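Local coordinates for putative ring-cleaving dioxygenase MhqO (Bacillus subtilis subsp. subtilis, PDB 3OAJ), which is a putative extradiol ring-cleavage dioxygenase that probably uses one ferrous ion and may contribute to the breakdown of aromatic compounds, at residues R249-N253 and P271-D277. Residues are numbered along the deposited sequence; the frame is centred on the assembly and turned at random.
Sequences RNYFN and PPGFAHD
Y251 carries the packed part of this loop-to-loop contact, burying more surface than any other residue of the two segments. Its phenol OH donates to D277 OD2 over 2.6 Å, meeting the syn lone pair. At the root of the same side chain, Y251 CB lies 3.6 Å from F274 CD1; the two rings meet obliquely, their planes at 34°. With CG anti to its carbonyl carbon (chi1 -46°), the tyrosine extends along the second loop, while its backbone O accepts from G273 N at 2.9 Å. Just before that amide, the P271-P272 peptide bond is cis.

The exposed side is looser. H276 NE2 reaches N250 OD1 at 2.7 Å, but the 121° angle at hydrogen makes this bond weak, and the ring's exact placement against N250 is uncertain. Within its own loop, H276 ND1 donates to G273 O at 3.1 Å, with that oxygen near the ring plane.

K36 of strand 33-39 forms a salt bridge with D277 OD1. The F252 ring lies beside the metal site, against E266 and H11, both zinc ligands here. Both loops belong to the second VOC (glyoxalase/dioxygenase) module, where strands 247-248, 253-258 and 264-269 are successive neighbours in one mixed sheet.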
# COMPACT_ATOMS: atom_id res chain seq x y z
N ARG A 249 2.42 -15.94 3.48
CA ARG A 249 3.24 -15.10 2.59
C ARG A 249 4.61 -14.79 3.17
O ARG A 249 5.29 -13.86 2.73
CB ARG A 249 2.51 -13.79 2.24
CG ARG A 249 1.09 -13.97 1.67
CD ARG A 249 1.08 -14.84 0.43
NE ARG A 249 -0.04 -14.55 -0.46
CZ ARG A 249 -0.38 -15.28 -1.53
NH1 ARG A 249 0.29 -16.39 -1.84
NH2 ARG A 249 -1.41 -14.92 -2.28
N ASN A 250 5.00 -15.58 4.17
CA ASN A 250 6.33 -15.51 4.81
C ASN A 250 6.44 -14.35 5.79
O ASN A 250 6.81 -14.56 6.94
CB ASN A 250 7.46 -15.47 3.77
CG ASN A 250 8.83 -15.86 4.34
OD1 ASN A 250 8.99 -16.08 5.54
ND2 ASN A 250 9.82 -15.94 3.46
N TYR A 251 6.11 -13.14 5.35
CA TYR A 251 6.28 -11.95 6.21
C TYR A 251 4.97 -11.58 6.91
O TYR A 251 4.93 -10.66 7.72
CB TYR A 251 6.87 -10.80 5.37
CG TYR A 251 8.02 -11.36 4.57
CD1 TYR A 251 7.92 -11.56 3.18
CD2 TYR A 251 9.17 -11.81 5.21
CE1 TYR A 251 8.97 -12.15 2.47
CE2 TYR A 251 10.21 -12.40 4.50
CZ TYR A 251 10.10 -12.57 3.14
OH TYR A 251 11.15 -13.15 2.46
N PHE A 252 3.92 -12.32 6.58
CA PHE A 252 2.57 -12.20 7.16
C PHE A 252 1.75 -13.35 6.56
O PHE A 252 2.15 -13.91 5.54
CB PHE A 252 1.91 -10.84 6.84
CG PHE A 252 1.93 -10.48 5.38
CD1 PHE A 252 0.90 -10.89 4.53
CD2 PHE A 252 3.00 -9.76 4.84
CE1 PHE A 252 0.91 -10.56 3.18
CE2 PHE A 252 3.01 -9.45 3.47
CZ PHE A 252 1.99 -9.87 2.63
N ASN A 253 0.64 -13.69 7.22
CA ASN A 253 -0.37 -14.58 6.64
C ASN A 253 -1.49 -13.70 6.08
O ASN A 253 -1.74 -12.60 6.59
CB ASN A 253 -0.91 -15.54 7.70
CG ASN A 253 0.13 -16.56 8.16
OD1 ASN A 253 0.98 -16.98 7.38
ND2 ASN A 253 0.09 -16.91 9.44
N PRO A 271 2.33 -9.66 12.47
CA PRO A 271 3.55 -10.48 12.47
C PRO A 271 3.66 -11.45 11.29
O PRO A 271 2.65 -11.79 10.65
CB PRO A 271 3.46 -11.27 13.79
CG PRO A 271 2.01 -11.33 14.11
CD PRO A 271 1.33 -10.17 13.44
N PRO A 272 4.89 -11.96 11.01
CA PRO A 272 6.14 -11.70 11.74
C PRO A 272 6.92 -10.48 11.26
O PRO A 272 7.81 -10.02 11.96
CB PRO A 272 6.95 -12.97 11.48
CG PRO A 272 6.49 -13.40 10.12
CD PRO A 272 5.02 -13.11 10.10
N GLY A 273 6.58 -9.99 10.07
CA GLY A 273 7.30 -8.89 9.45
C GLY A 273 8.52 -9.31 8.65
O GLY A 273 8.77 -10.50 8.43
N PHE A 274 9.30 -8.31 8.23
CA PHE A 274 10.31 -8.53 7.19
C PHE A 274 11.70 -8.91 7.69
O PHE A 274 12.57 -9.22 6.87
CB PHE A 274 10.37 -7.33 6.25
CG PHE A 274 9.06 -7.06 5.56
CD1 PHE A 274 8.64 -7.84 4.50
CD2 PHE A 274 8.25 -6.00 5.97
CE1 PHE A 274 7.42 -7.60 3.86
CE2 PHE A 274 7.05 -5.73 5.35
CZ PHE A 274 6.62 -6.54 4.29
N ALA A 275 11.88 -8.90 9.01
CA ALA A 275 13.19 -9.12 9.62
C ALA A 275 13.45 -10.54 10.12
O ALA A 275 14.31 -10.75 10.98
CB ALA A 275 13.40 -8.14 10.76
N HIS A 276 12.73 -11.52 9.59
CA HIS A 276 12.86 -12.87 10.13
C HIS A 276 13.52 -13.87 9.18
O HIS A 276 13.71 -15.03 9.55
CB HIS A 276 11.51 -13.41 10.59
CG HIS A 276 10.72 -14.05 9.50
ND1 HIS A 276 9.94 -13.32 8.64
CD2 HIS A 276 10.63 -15.34 9.10
CE1 HIS A 276 9.38 -14.14 7.76
NE2 HIS A 276 9.78 -15.37 8.02
N ASP A 277 13.83 -13.44 7.95
CA ASP A 277 14.75 -14.21 7.11
C ASP A 277 15.97 -13.38 6.69
O ASP A 277 16.87 -13.88 6.02
CB ASP A 277 14.05 -14.89 5.93
CG ASP A 277 13.41 -13.91 4.96
OD1 ASP A 277 13.47 -12.69 5.19
OD2 ASP A 277 12.83 -14.39 3.97